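Local atomic coordinates of 4-oxalocrotonate decarboxylase NahK (Pseudomonas putida, PDB entry 5D2I), a protein that probably catalyses the metal-dependent decarboxylation of (3E)-2-oxohex-3-enedioate to 2-oxopent-4-enoate and carbon dioxide in the breakdown of aromatic hydrocarbons. Residues A[115-120]-A[142-147]; A[188-193]-A[259-264]; A[94-99]-A[171-176]. The protein carries 1 engineered substitution. One frame throughout, in Å; residues are numbered along the deposited sequence.

Contact 1 of 3, residues A[115-120]-A[142-147]. With CA (calcium ion), chain C.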
ATOM      1  N   ALA A 115      -3.099   8.345  -5.161  1.00  8.03           N
ATOM      2  CA  ALA A 115      -2.037   8.514  -6.138  1.00  8.71           C
ATOM      3  C   ALA A 115      -0.732   8.261  -5.421  1.00  9.70           C
ATOM      4  O   ALA A 115      -0.491   8.821  -4.353  1.00 10.34           O
ATOM      5  CB  ALA A 115      -2.056   9.918  -6.678  1.00 11.11           C
ATOM      6  N   GLU A 116       0.103   7.405  -5.994  1.00  7.65           N
ATOM      7  CA  GLU A 116       1.381   7.079  -5.384  1.00  7.51           C
ATOM      8  C   GLU A 116       2.460   7.047  -6.430  1.00 10.20           C
ATOM      9  O   GLU A 116       2.196   6.980  -7.627  1.00 10.75           O
ATOM     10  CB  GLU A 116       1.302   5.711  -4.694  1.00  7.10           C
ATOM     11  CG  GLU A 116       0.076   5.598  -3.825  1.00  8.30           C
ATOM     12  CD  GLU A 116       0.200   4.620  -2.693  1.00 12.66           C
ATOM     13  OE1 GLU A 116       1.302   4.072  -2.456  1.00  7.85           O
ATOM     14  OE2 GLU A 116      -0.825   4.407  -2.023  1.00 12.90           O
ATOM     15  N   ILE A 117       3.697   7.099  -5.963  1.00  8.62           N
ATOM     16  CA  ILE A 117       4.814   6.803  -6.828  1.00  9.06           C
ATOM     17  C   ILE A 117       5.461   5.519  -6.339  1.00 11.14           C
ATOM     18  O   ILE A 117       5.709   5.342  -5.139  1.00  9.87           O
ATOM     19  CB  ILE A 117       5.808   7.968  -6.897  1.00  9.85           C
ATOM     20  CG1 ILE A 117       6.840   7.696  -7.989  1.00 11.52           C
ATOM     21  CG2 ILE A 117       6.481   8.210  -5.538  1.00 12.57           C
ATOM     22  CD1 ILE A 117       6.223   7.698  -9.381  1.00 15.68           C
ATOM     23  N   SER A 118       5.660   4.576  -7.252  1.00  7.48           N
ATOM     24  CA  SER A 118       6.273   3.331  -6.863  1.00  7.29           C
ATOM     25  C   SER A 118       7.705   3.339  -7.344  1.00  7.61           C
ATOM     26  O   SER A 118       8.070   4.127  -8.207  1.00  9.16           O
ATOM     27  CB  SER A 118       5.525   2.147  -7.478  1.00 12.31           C
ATOM     28  OG  SER A 118       4.192   2.116  -7.001  1.00 10.96           O
ATOM     29  N   VAL A 119       8.524   2.479  -6.762  1.00  7.56           N
ATOM     30  CA  VAL A 119       9.854   2.264  -7.293  1.00  7.92           C
ATOM     31  C   VAL A 119      10.046   0.783  -7.554  1.00 12.08           C
ATOM     32  O   VAL A 119       9.360  -0.058  -6.974  1.00 11.60           O
ATOM     33  CB  VAL A 119      10.932   2.745  -6.294  1.00 10.25           C
ATOM     34  CG1 VAL A 119      10.750   4.217  -6.001  1.00 14.72           C
ATOM     35  CG2 VAL A 119      10.851   1.948  -5.011  1.00 10.48           C
ATOM     36  N   VAL A 120      10.973   0.472  -8.452  1.00  9.61           N
ATOM     37  CA  VAL A 120      11.485  -0.873  -8.567  1.00 10.11           C
ATOM     38  C   VAL A 120      12.952  -0.733  -8.233  1.00  8.86           C
ATOM     39  O   VAL A 120      13.618   0.172  -8.724  1.00 10.46           O
ATOM     40  CB  VAL A 120      11.260  -1.461  -9.960  1.00 11.51           C
ATOM     41  CG1 VAL A 120      12.123  -2.709 -10.183  1.00 10.90           C
ATOM     42  CG2 VAL A 120       9.800  -1.815 -10.141  1.00  8.61           C
ATOM     43  N   VAL A 142      11.104   4.611 -11.322  1.00  9.74           N
ATOM     44  CA  VAL A 142       9.892   4.915 -10.600  1.00 12.84           C
ATOM     45  C   VAL A 142       8.707   4.642 -11.504  1.00 13.93           C
ATOM     46  O   VAL A 142       8.839   4.654 -12.731  1.00 12.74           O
ATOM     47  CB  VAL A 142       9.889   6.374 -10.124  1.00 12.90           C
ATOM     48  CG1 VAL A 142      11.150   6.638  -9.329  1.00 11.69           C
ATOM     49  CG2 VAL A 142       9.815   7.320 -11.309  1.00 11.10           C
ATOM     50  N   ILE A 143       7.561   4.356 -10.893  1.00  8.84           N
ATOM     51  CA  ILE A 143       6.356   4.001 -11.629  1.00  8.71           C
ATOM     52  C   ILE A 143       5.142   4.686 -11.019  1.00  8.43           C
ATOM     53  O   ILE A 143       4.786   4.415  -9.860  1.00 11.78           O
ATOM     54  CB  ILE A 143       6.059   2.488 -11.564  1.00 10.60           C
ATOM     55  CG1 ILE A 143       7.279   1.655 -11.933  1.00 12.29           C
ATOM     56  CG2 ILE A 143       4.851   2.132 -12.452  1.00 10.12           C
ATOM     57  CD1 ILE A 143       8.102   1.275 -10.726  1.00 19.49           C
ATOM     58  N   PRO A 144       4.490   5.569 -11.792  1.00  8.93           N
ATOM     59  CA  PRO A 144       3.240   6.165 -11.325  1.00  8.67           C
ATOM     60  C   PRO A 144       2.260   5.058 -11.017  1.00 13.89           C
ATOM     61  O   PRO A 144       2.013   4.198 -11.862  1.00 11.18           O
ATOM     62  CB  PRO A 144       2.764   6.957 -12.541  1.00  9.32           C
ATOM     63  CG  PRO A 144       4.042   7.347 -13.236  1.00 12.97           C
ATOM     64  CD  PRO A 144       4.910   6.121 -13.090  1.00 10.03           C
ATOM     65  N   THR A 145       1.725   5.059  -9.807  1.00 10.98           N
ATOM     66  CA  THR A 145       0.831   3.988  -9.402  1.00  9.88           C
ATOM     67  C   THR A 145      -0.312   4.546  -8.602  1.00 10.55           C
ATOM     68  O   THR A 145      -0.104   5.341  -7.696  1.00 11.02           O
ATOM     69  CB  THR A 145       1.552   2.987  -8.521  1.00 10.14           C
ATOM     70  OG1 THR A 145       2.751   2.567  -9.182  1.00 10.42           O
ATOM     71  CG2 THR A 145       0.654   1.761  -8.273  1.00 12.29           C
ATOM     72  N   VAL A 146      -1.520   4.120  -8.939  1.00  7.40           N
ATOM     73  CA  VAL A 146      -2.678   4.503  -8.167  1.00  7.35           C
ATOM     74  C   VAL A 146      -3.119   3.282  -7.376  1.00  8.38           C
ATOM     75  O   VAL A 146      -3.408   2.233  -7.955  1.00 11.71           O
ATOM     76  CB  VAL A 146      -3.801   4.967  -9.083  1.00  8.44           C
ATOM     77  CG1 VAL A 146      -5.066   5.225  -8.285  1.00 10.96           C
ATOM     78  CG2 VAL A 146      -3.371   6.241  -9.803  1.00  8.69           C
ATOM     79  N   GLU A 147      -3.166   3.403  -6.056  1.00  6.90           N
ATOM     80  CA  GLU A 147      -3.629   2.272  -5.285  1.00  8.64           C
ATOM     81  C   GLU A 147      -5.116   2.346  -5.171  1.00  8.49           C
ATOM     82  O   GLU A 147      -5.677   3.430  -5.055  1.00 10.95           O
ATOM     83  CB  GLU A 147      -3.033   2.208  -3.878  1.00 11.82           C
ATOM     84  CG  GLU A 147      -3.223   0.810  -3.308  1.00  9.84           C
ATOM     85  CD  GLU A 147      -2.560   0.582  -1.970  1.00 12.21           C
ATOM     86  OE1 GLU A 147      -2.159   1.564  -1.310  1.00  9.67           O
ATOM     87  OE2 GLU A 147      -2.450  -0.600  -1.577  1.00 10.57           O
TER
HETATM   88 CA    CA C 301      -1.551   3.374  -0.250  1.00 12.30          CA
HETATM   89  O   HOH W   1       0.648   2.510  -0.312  1.00 10.31           O
HETATM   90  O   HOH W   2      -0.710   4.870   1.384  1.00 19.67           O

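Contact 2 of 3, residues A[188-193]-A[259-264]. With CA (calcium ion), chain D.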
ATOM      1  N   ARG A 188      10.492  14.564  -4.495  1.00 13.25           N
ATOM      2  CA  ARG A 188       9.912  15.480  -3.516  1.00 15.63           C
ATOM      3  C   ARG A 188       8.941  16.456  -4.159  1.00 19.72           C
ATOM      4  O   ARG A 188       7.888  16.755  -3.600  1.00 20.54           O
ATOM      5  CB  ARG A 188      11.002  16.211  -2.741  1.00 17.32           C
ATOM      6  CG  ARG A 188      11.704  15.294  -1.770  1.00 16.13           C
ATOM      7  CD  ARG A 188      12.725  16.045  -0.949  1.00 23.59           C
ATOM      8  NE  ARG A 188      12.117  17.188  -0.285  1.00 29.77           N
ATOM      9  CZ  ARG A 188      12.537  18.437  -0.432  1.00 40.74           C
ATOM     10  NH1 ARG A 188      13.577  18.698  -1.214  1.00 47.59           N
ATOM     11  NH2 ARG A 188      11.924  19.423   0.209  1.00 38.34           N
ATOM     12  N   THR A 189       9.288  16.935  -5.347  1.00 13.92           N
ATOM     13  CA  THR A 189       8.496  17.966  -5.992  1.00 19.94           C
ATOM     14  C   THR A 189       7.597  17.372  -7.062  1.00 20.82           C
ATOM     15  O   THR A 189       6.818  18.087  -7.680  1.00 21.36           O
ATOM     16  CB  THR A 189       9.383  19.052  -6.606  1.00 21.10           C
ATOM     17  OG1 THR A 189      10.220  18.463  -7.608  1.00 22.24           O
ATOM     18  CG2 THR A 189      10.259  19.680  -5.528  1.00 21.80           C
ATOM     19  N   LEU A 190       7.711  16.063  -7.277  1.00 18.19           N
ATOM     20  CA  LEU A 190       6.837  15.378  -8.223  1.00 18.24           C
ATOM     21  C   LEU A 190       5.374  15.693  -7.916  1.00 15.48           C
ATOM     22  O   LEU A 190       4.863  15.311  -6.868  1.00 15.46           O
ATOM     23  CB  LEU A 190       7.050  13.866  -8.153  1.00 15.28           C
ATOM     24  CG  LEU A 190       6.111  13.106  -9.093  1.00 17.34           C
ATOM     25  CD1 LEU A 190       6.493  13.401 -10.533  1.00 21.10           C
ATOM     26  CD2 LEU A 190       6.160  11.611  -8.814  1.00 19.97           C
ATOM     27  N   GLY A 191       4.721  16.403  -8.826  1.00 17.10           N
ATOM     28  CA  GLY A 191       3.338  16.802  -8.638  1.00 17.38           C
ATOM     29  C   GLY A 191       2.396  15.773  -9.216  1.00 17.05           C
ATOM     30  O   GLY A 191       2.679  15.186 -10.264  1.00 16.67           O
ATOM     31  N   VAL A 192       1.279  15.538  -8.531  1.00 11.78           N
ATOM     32  CA  VAL A 192       0.251  14.665  -9.065  1.00 10.88           C
ATOM     33  C   VAL A 192      -1.079  15.383  -9.000  1.00 11.12           C
ATOM     34  O   VAL A 192      -1.313  16.214  -8.122  1.00 11.84           O
ATOM     35  CB  VAL A 192       0.176  13.307  -8.331  1.00 18.09           C
ATOM     36  CG1 VAL A 192       1.545  12.647  -8.321  1.00 19.46           C
ATOM     37  CG2 VAL A 192      -0.318  13.489  -6.914  1.00 20.00           C
ATOM     38  N   VAL A 193      -1.928  15.091  -9.968  1.00 10.60           N
ATOM     39  CA  VAL A 193      -3.236  15.710 -10.032  1.00 10.77           C
ATOM     40  C   VAL A 193      -4.211  14.590 -10.241  1.00 10.35           C
ATOM     41  O   VAL A 193      -4.138  13.882 -11.241  1.00 12.46           O
ATOM     42  CB  VAL A 193      -3.358  16.668 -11.221  1.00 14.26           C
ATOM     43  CG1 VAL A 193      -4.765  17.258 -11.258  1.00 18.25           C
ATOM     44  CG2 VAL A 193      -2.313  17.764 -11.141  1.00 17.16           C
ATOM     45  N   GLN A 259       3.476  14.711 -13.020  1.00 14.34           N
ATOM     46  CA  GLN A 259       4.216  15.649 -13.819  1.00 19.77           C
ATOM     47  C   GLN A 259       5.432  15.011 -14.434  1.00 17.26           C
ATOM     48  O   GLN A 259       6.166  14.420 -13.770  1.00 18.87           O
ATOM     49  CB  GLN A 259       4.566  16.905 -13.060  1.00 34.35           C
ATOM     50  CG  GLN A 259       5.617  16.705 -12.045  1.00 44.92           C
ATOM     51  CD  GLN A 259       5.956  17.982 -11.299  1.00 52.03           C
ATOM     52  OE1 GLN A 259       5.631  19.052 -11.722  1.00 61.07           O
ATOM     53  NE2 GLN A 259       6.558  17.849 -10.223  1.00 49.43           N
ATOM     54  N   GLY A 260       5.558  15.122 -15.729  1.00 18.43           N
ATOM     55  CA  GLY A 260       6.673  14.546 -16.458  1.00 22.85           C
ATOM     56  C   GLY A 260       6.616  13.039 -16.656  1.00 22.53           C
ATOM     57  O   GLY A 260       7.501  12.469 -17.301  1.00 25.51           O
ATOM     58  N   LEU A 261       5.586  12.389 -16.120  1.00 19.27           N
ATOM     59  CA  LEU A 261       5.525  10.925 -16.159  1.00 20.05           C
ATOM     60  C   LEU A 261       4.209  10.380 -16.674  1.00 23.13           C
ATOM     61  O   LEU A 261       3.876   9.221 -16.418  1.00 22.27           O
ATOM     62  CB  LEU A 261       5.771  10.331 -14.771  1.00 18.33           C
ATOM     63  CG  LEU A 261       7.078  10.692 -14.077  1.00 16.92           C
ATOM     64  CD1 LEU A 261       7.116  10.079 -12.694  1.00 15.69           C
ATOM     65  CD2 LEU A 261       8.243  10.202 -14.931  1.00 22.90           C
ATOM     66  N   GLY A 262       3.448  11.201 -17.379  1.00 22.69           N
ATOM     67  CA  GLY A 262       2.198  10.733 -17.936  1.00 18.04           C
ATOM     68  C   GLY A 262       1.119  10.591 -16.887  1.00 16.65           C
ATOM     69  O   GLY A 262       1.134  11.274 -15.856  1.00 15.49           O
ATOM     70  N   SER A 263       0.179   9.692 -17.149  1.00 15.01           N
ATOM     71  CA  SER A 263      -0.983   9.569 -16.302  1.00 12.64           C
ATOM     72  C   SER A 263      -1.374   8.122 -16.080  1.00 16.73           C
ATOM     73  O   SER A 263      -0.985   7.222 -16.824  1.00 15.25           O
ATOM     74  CB  SER A 263      -2.154  10.326 -16.922  1.00 16.77           C
ATOM     75  OG  SER A 263      -2.535   9.716 -18.142  1.00 24.73           O
ATOM     76  N   VAL A 264      -2.157   7.915 -15.035  1.00 13.86           N
ATOM     77  CA  VAL A 264      -2.684   6.609 -14.719  1.00 11.98           C
ATOM     78  C   VAL A 264      -4.184   6.777 -14.652  1.00 11.89           C
ATOM     79  O   VAL A 264      -4.680   7.656 -13.949  1.00 12.83           O
ATOM     80  CB  VAL A 264      -2.195   6.141 -13.360  1.00 12.17           C
ATOM     81  CG1 VAL A 264      -2.728   4.761 -13.074  1.00 14.59           C
ATOM     82  CG2 VAL A 264      -0.660   6.146 -13.314  1.00 14.37           C
TER
HETATM   83 CA    CA D 302      -1.818   6.894 -19.052  1.00 44.07          CA
HETATM   84  O   HOH W   3      -4.242   6.565 -18.621  1.00 34.48           O

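Contact 3 of 3, residues A[94-99]-A[171-176]. With CA (calcium ion), chain D; EDO (1,2-ethanediol), chain H.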
ATOM      1  N   TYR A  94      -2.944 -10.527  -8.654  1.00  9.60           N
ATOM      2  CA  TYR A  94      -4.280 -10.159  -9.121  1.00  9.69           C
ATOM      3  C   TYR A  94      -4.717  -8.768  -8.683  1.00  9.40           C
ATOM      4  O   TYR A  94      -5.772  -8.291  -9.113  1.00 11.16           O
ATOM      5  CB  TYR A  94      -5.331 -11.213  -8.728  1.00 13.91           C
ATOM      6  CG  TYR A  94      -5.614 -11.302  -7.242  1.00 11.10           C
ATOM      7  CD1 TYR A  94      -6.605 -10.521  -6.656  1.00 12.03           C
ATOM      8  CD2 TYR A  94      -4.899 -12.177  -6.432  1.00 10.23           C
ATOM      9  CE1 TYR A  94      -6.869 -10.603  -5.297  1.00 14.65           C
ATOM     10  CE2 TYR A  94      -5.147 -12.262  -5.076  1.00 12.51           C
ATOM     11  CZ  TYR A  94      -6.136 -11.476  -4.515  1.00 11.97           C
ATOM     12  OH  TYR A  94      -6.379 -11.563  -3.167  1.00 14.31           O
ATOM     13  N   PHE A  95      -3.925  -8.110  -7.839  1.00  8.60           N
ATOM     14  CA  PHE A  95      -4.253  -6.737  -7.467  1.00  8.04           C
ATOM     15  C   PHE A  95      -3.978  -5.826  -8.653  1.00  8.36           C
ATOM     16  O   PHE A  95      -4.496  -4.716  -8.721  1.00  8.89           O
ATOM     17  CB  PHE A  95      -3.389  -6.219  -6.315  1.00  7.62           C
ATOM     18  CG  PHE A  95      -3.654  -6.860  -4.980  1.00  9.76           C
ATOM     19  CD1 PHE A  95      -4.566  -7.901  -4.836  1.00 10.57           C
ATOM     20  CD2 PHE A  95      -2.987  -6.390  -3.850  1.00  7.46           C
ATOM     21  CE1 PHE A  95      -4.793  -8.469  -3.586  1.00 10.37           C
ATOM     22  CE2 PHE A  95      -3.199  -6.962  -2.605  1.00  8.94           C
ATOM     23  CZ  PHE A  95      -4.101  -7.999  -2.473  1.00  8.36           C
ATOM     24  N   SER A  96      -3.115  -6.274  -9.556  1.00 11.34           N
ATOM     25  CA  SER A  96      -2.621  -5.386 -10.602  1.00 15.80           C
ATOM     26  C   SER A  96      -3.691  -5.028 -11.623  1.00 10.85           C
ATOM     27  O   SER A  96      -4.409  -5.895 -12.117  1.00 10.68           O
ATOM     28  CB  SER A  96      -1.429  -6.005 -11.319  1.00 13.54           C
ATOM     29  OG  SER A  96      -0.872  -5.057 -12.222  1.00 14.07           O
ATOM     30  N   VAL A  97      -3.782  -3.738 -11.926  1.00  9.95           N
ATOM     31  CA  VAL A  97      -4.715  -3.217 -12.917  1.00  8.94           C
ATOM     32  C   VAL A  97      -3.882  -2.436 -13.910  1.00  9.20           C
ATOM     33  O   VAL A  97      -3.000  -1.666 -13.510  1.00 10.44           O
ATOM     34  CB  VAL A  97      -5.724  -2.271 -12.251  1.00  9.95           C
ATOM     35  CG1 VAL A  97      -6.657  -1.669 -13.277  1.00 11.05           C
ATOM     36  CG2 VAL A  97      -6.506  -3.019 -11.191  1.00 10.29           C
ATOM     37  N   PRO A  98      -4.120  -2.652 -15.208  1.00  9.91           N
ATOM     38  CA  PRO A  98      -3.305  -1.925 -16.187  1.00 12.87           C
ATOM     39  C   PRO A  98      -3.812  -0.498 -16.316  1.00 10.32           C
ATOM     40  O   PRO A  98      -4.938  -0.211 -15.928  1.00 11.30           O
ATOM     41  CB  PRO A  98      -3.539  -2.704 -17.470  1.00 16.07           C
ATOM     42  CG  PRO A  98      -4.941  -3.251 -17.310  1.00 12.63           C
ATOM     43  CD  PRO A  98      -5.112  -3.538 -15.848  1.00 10.51           C
ATOM     44  N   ASP A  99      -2.965   0.393 -16.823  1.00 14.93           N
ATOM     45  CA  ASP A  99      -3.324   1.783 -17.034  1.00 13.61           C
ATOM     46  C   ASP A  99      -4.524   1.838 -17.969  1.00 14.49           C
ATOM     47  O   ASP A  99      -4.512   1.223 -19.045  1.00 12.69           O
ATOM     48  CB  ASP A  99      -2.126   2.515 -17.639  1.00 15.14           C
ATOM     49  CG  ASP A  99      -2.358   3.989 -17.809  1.00 17.10           C
ATOM     50  OD1 ASP A  99      -3.354   4.514 -17.273  1.00 12.73           O
ATOM     51  OD2 ASP A  99      -1.534   4.625 -18.495  1.00 20.65           O
ATOM     52  N   THR A 171      -5.779  -3.911  -2.168  1.00  8.83           N
ATOM     53  CA  THR A 171      -6.716  -4.665  -2.976  1.00  6.74           C
ATOM     54  C   THR A 171      -6.442  -4.552  -4.483  1.00  6.63           C
ATOM     55  O   THR A 171      -6.525  -5.549  -5.203  1.00 11.18           O
ATOM     56  CB  THR A 171      -8.200  -4.345  -2.588  1.00 11.13           C
ATOM     57  OG1 THR A 171      -9.024  -5.490  -2.846  1.00 12.27           O
ATOM     58  CG2 THR A 171      -8.746  -3.134  -3.326  1.00 11.08           C
ATOM     59  N   ARG A 172      -6.141  -3.353  -4.970  1.00  7.66           N
ATOM     60  CA  ARG A 172      -5.736  -3.191  -6.361  1.00  7.38           C
ATOM     61  C   ARG A 172      -4.669  -2.128  -6.432  1.00  7.99           C
ATOM     62  O   ARG A 172      -4.567  -1.261  -5.561  1.00  9.78           O
ATOM     63  CB  ARG A 172      -6.900  -2.764  -7.255  1.00  7.77           C
ATOM     64  CG  ARG A 172      -8.110  -3.670  -7.226  1.00 11.12           C
ATOM     65  CD  ARG A 172      -7.899  -4.939  -8.026  1.00 12.07           C
ATOM     66  NE  ARG A 172      -9.139  -5.705  -8.051  1.00 13.59           N
ATOM     67  CZ  ARG A 172      -9.468  -6.632  -7.156  1.00 13.13           C
ATOM     68  NH1 ARG A 172      -8.636  -6.938  -6.170  1.00 10.32           N
ATOM     69  NH2 ARG A 172     -10.636  -7.256  -7.256  1.00 13.04           N
ATOM     70  N   PHE A 173      -3.854  -2.202  -7.464  1.00  8.26           N
ATOM     71  CA  PHE A 173      -2.973  -1.092  -7.764  1.00 10.81           C
ATOM     72  C   PHE A 173      -2.936  -0.955  -9.264  1.00  9.22           C
ATOM     73  O   PHE A 173      -3.014  -1.939  -9.999  1.00  9.78           O
ATOM     74  CB  PHE A 173      -1.582  -1.278  -7.152  1.00 11.45           C
ATOM     75  CG  PHE A 173      -0.797  -2.417  -7.740  1.00 10.23           C
ATOM     76  CD1 PHE A 173      -0.985  -3.717  -7.291  1.00 10.11           C
ATOM     77  CD2 PHE A 173       0.140  -2.183  -8.730  1.00  9.91           C
ATOM     78  CE1 PHE A 173      -0.250  -4.768  -7.831  1.00 10.66           C
ATOM     79  CE2 PHE A 173       0.869  -3.226  -9.282  1.00 15.65           C
ATOM     80  CZ  PHE A 173       0.675  -4.517  -8.836  1.00 16.39           C
ATOM     81  N   ILE A 174      -2.873   0.284  -9.713  1.00  8.57           N
ATOM     82  CA  ILE A 174      -2.932   0.570 -11.130  1.00 10.94           C
ATOM     83  C   ILE A 174      -1.634   1.257 -11.468  1.00 12.83           C
ATOM     84  O   ILE A 174      -1.332   2.310 -10.913  1.00 14.04           O
ATOM     85  CB  ILE A 174      -4.075   1.542 -11.449  1.00  9.88           C
ATOM     86  CG1 ILE A 174      -5.368   1.106 -10.746  1.00 12.61           C
ATOM     87  CG2 ILE A 174      -4.273   1.633 -12.959  1.00 10.51           C
ATOM     88  CD1 ILE A 174      -6.368   2.268 -10.543  1.00 16.18           C
ATOM     89  N   THR A 175      -0.836   0.661 -12.345  1.00 12.85           N
ATOM     90  CA  THR A 175       0.407   1.305 -12.745  1.00 12.37           C
ATOM     91  C   THR A 175       0.186   1.941 -14.098  1.00 15.35           C
ATOM     92  O   THR A 175      -0.667   1.509 -14.863  1.00 13.61           O
ATOM     93  CB  THR A 175       1.566   0.313 -12.837  1.00 15.41           C
ATOM     94  OG1 THR A 175       1.228  -0.722 -13.768  1.00 15.43           O
ATOM     95  CG2 THR A 175       1.856  -0.294 -11.472  1.00 13.08           C
ATOM     96  N   GLY A 176       0.943   2.972 -14.407  1.00 13.77           N
ATOM     97  CA  GLY A 176       0.786   3.594 -15.699  1.00 15.04           C
ATOM     98  C   GLY A 176       1.803   4.688 -15.821  1.00 16.02           C
ATOM     99  O   GLY A 176       2.728   4.761 -15.010  1.00 16.04           O
TER
HETATM  100 CA    CA D 302      -1.818   6.894 -19.052  1.00 44.07          CA
HETATM  101  C1  EDO H 306       0.245  -0.089 -17.572  1.00 30.07           C
HETATM  102  O1  EDO H 306      -0.192  -0.626 -16.323  1.00 33.79           O
HETATM  103  C2  EDO H 306      -0.755  -0.492 -18.639  1.00 31.30           C
HETATM  104  O2  EDO H 306      -0.291  -0.156 -19.948  1.00 35.53           O
HETATM  105  O   HOH W   4      -0.699  -2.520 -12.909  1.00 20.05           O
HETATM  106  O   HOH W   3      -4.242   6.565 -18.621  1.00 34.48           O

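Contact 1 of 3, residues A[115-120]-A[142-147]
Ile117 lies against Val142 and Pro144 on one face of an antiparallel strand pair, its CG1 3.9 Å from Val142 CB. With CG1 anti to the backbone N (chi1 -171°), the chain swings toward the partner strand and brings Ile117 CD1 3.6 Å from Ile143 C. Farther along the same face, Val119 CG1 meets Val142 CG1. Two hydrogen-bonded pairs, Glu116 with Thr145 and Ser118 with Ile143, hold the strands together through four backbone bonds.

The other face carries Ser118, Ile143 and Thr145. Here Ile143 CD1 touches Val120 CG2 at 3.6 Å, and the hydroxyls run in series: Ser118 OG donates to Thr145 OG1 over 2.7 Å, and Thr145 OG1 in turn donates to Ile143 O at 2.8 Å. That oxygen also takes Ser118 N, which approaches from the opposite face of the carbonyl plane. A valine in place of Thr145 has no hydroxyl, and would probably leave the buried Ser118 OG without its acceptor and Ile143 O with one donor fewer.

At the polar end, Glu116 OE2 and Glu147 OE1 each bind a calcium ion at 2.2 Å, their carboxylate planes turned 84° apart. Water 1, another calcium ligand, donates to Glu116 OE1, and Lys69 makes a salt bridge with Glu147 OE2. Glu114 completes the trio of carboxylates, the acidic metal site characteristic of the fumarylacetoacetate hydrolase fold, here built on adjacent strands.

Contact 2 of 3, residues A[188-193]-A[259-264]
Gln259 N donates to Gly191 O over 2.9 Å in a nearly straight bond, the N-H...O angle being 167°. It is the one settled hydrogen bond between 188-193 and 259-264, and it comes where strand 191-196 begins and strand 253-258 has just ended. From the same residue the side chain runs back along the other segment: CG sits between the backbone N and the carbonyl carbon (chi1 72°), and the extended chain beyond it lays the amide beside the backbone of Thr189, Leu190 and Gly191. Gln259 CG comes within 3.4 Å of Gly191 N.

The Leu190 and Gln259 side chains run antiparallel past one another, with Leu190 CD1 3.7 Å from Gln259 CG and 3.4 Å from Gln259 O. The same Leu190 methyl then meets Leu261 CD1 at 4.0 Å, so two buried leucines meet under the turn, while Gln259 lies exposed. A classic beta bulge sets two residues, Leu261 and Gly262, against the single Tyr258, and Gly260 and Gly262 both adopt positive phi, which glycine accommodates easily. Just past the bulge, Ser263 O binds a second calcium ion at 2.4 Å, sharing it with water 3 and Asp99.

The turn thus joins strands 253-258 and 263-268 of the five-stranded sheet, with strand 191-196 on the far flank of 253-258; inward, Leu261 rests on Val142 and Pro144 of strand 139-149.

Contact 3 of 3, residues A[94-99]-A[171-176]
Phe95 O receives Phe173 N at 2.9 Å, and Phe173 O in turn receives Val97 N at 2.7 Å, so both the N and the O of Phe173 are bonded to segment 94-99, to the residues flanking Ser96. A weak bond from Thr175 N to Val97 O continues the ladder. The Phe173 ring, its CG between the backbone N and the carbonyl carbon (chi1 67°), folds back over Ser96: Ser96 CA stands 4.0 Å from the ring centroid in a CH-pi contact over the face, while Phe95 CB reaches the ring edge. On the other side of the sheet Val97 and Ile174 run alongside each other, with Val97 CB 3.7 Å from Ile174 CG1.

The Phe95 ring places one face against the Thr171 carbonyl. Thr171 O also accepts Arg172 NH1 at 2.7 Å, a bond that holds the guanidinium near the edge of the Tyr94 ring. Water 4 ties Ser96 OG, Val97 O and Thr175 OG1 together. At the far end Asp99 OD2 binds calcium at 2.4 Å; its OD1 accepts from water 3 and from Ser265 N, which fixes the carboxylate's rotation.

Farther out, Phe173 meets the ring of Phe236, and Tyr94 OH hydrogen-bonds Glu26 and Lys58. The backbone ladder adds short strand 96-97 in parallel beside strand 170-175, at one margin of the large mixed sheet of the fumarylacetoacetate hydrolase fold.

Contacts 1 and 3 belong to one mixed sheet: strand 139-149 lies between 112-121 and 170-175, and backbone bonds from Ile174 N to Val146 O and from Gly176 N to Pro144 O probably join them. Their centres are about 10 Å apart, and contact 1 is nested within the chain loop that contact 3 closes. Contact 2 comes later in the chain, in the five-stranded sheet, its centre about 10 Å from that of contact 1 and about 17 Å from that of contact 3. Val264 packs on Pro144, Val146 and Ile174, where the two sheets meet, and a second calcium bridges contacts 2 and 3. The carboxylate metal site of contact 1 is thus set on inner strands, with contacts 2 and 3 flanking it.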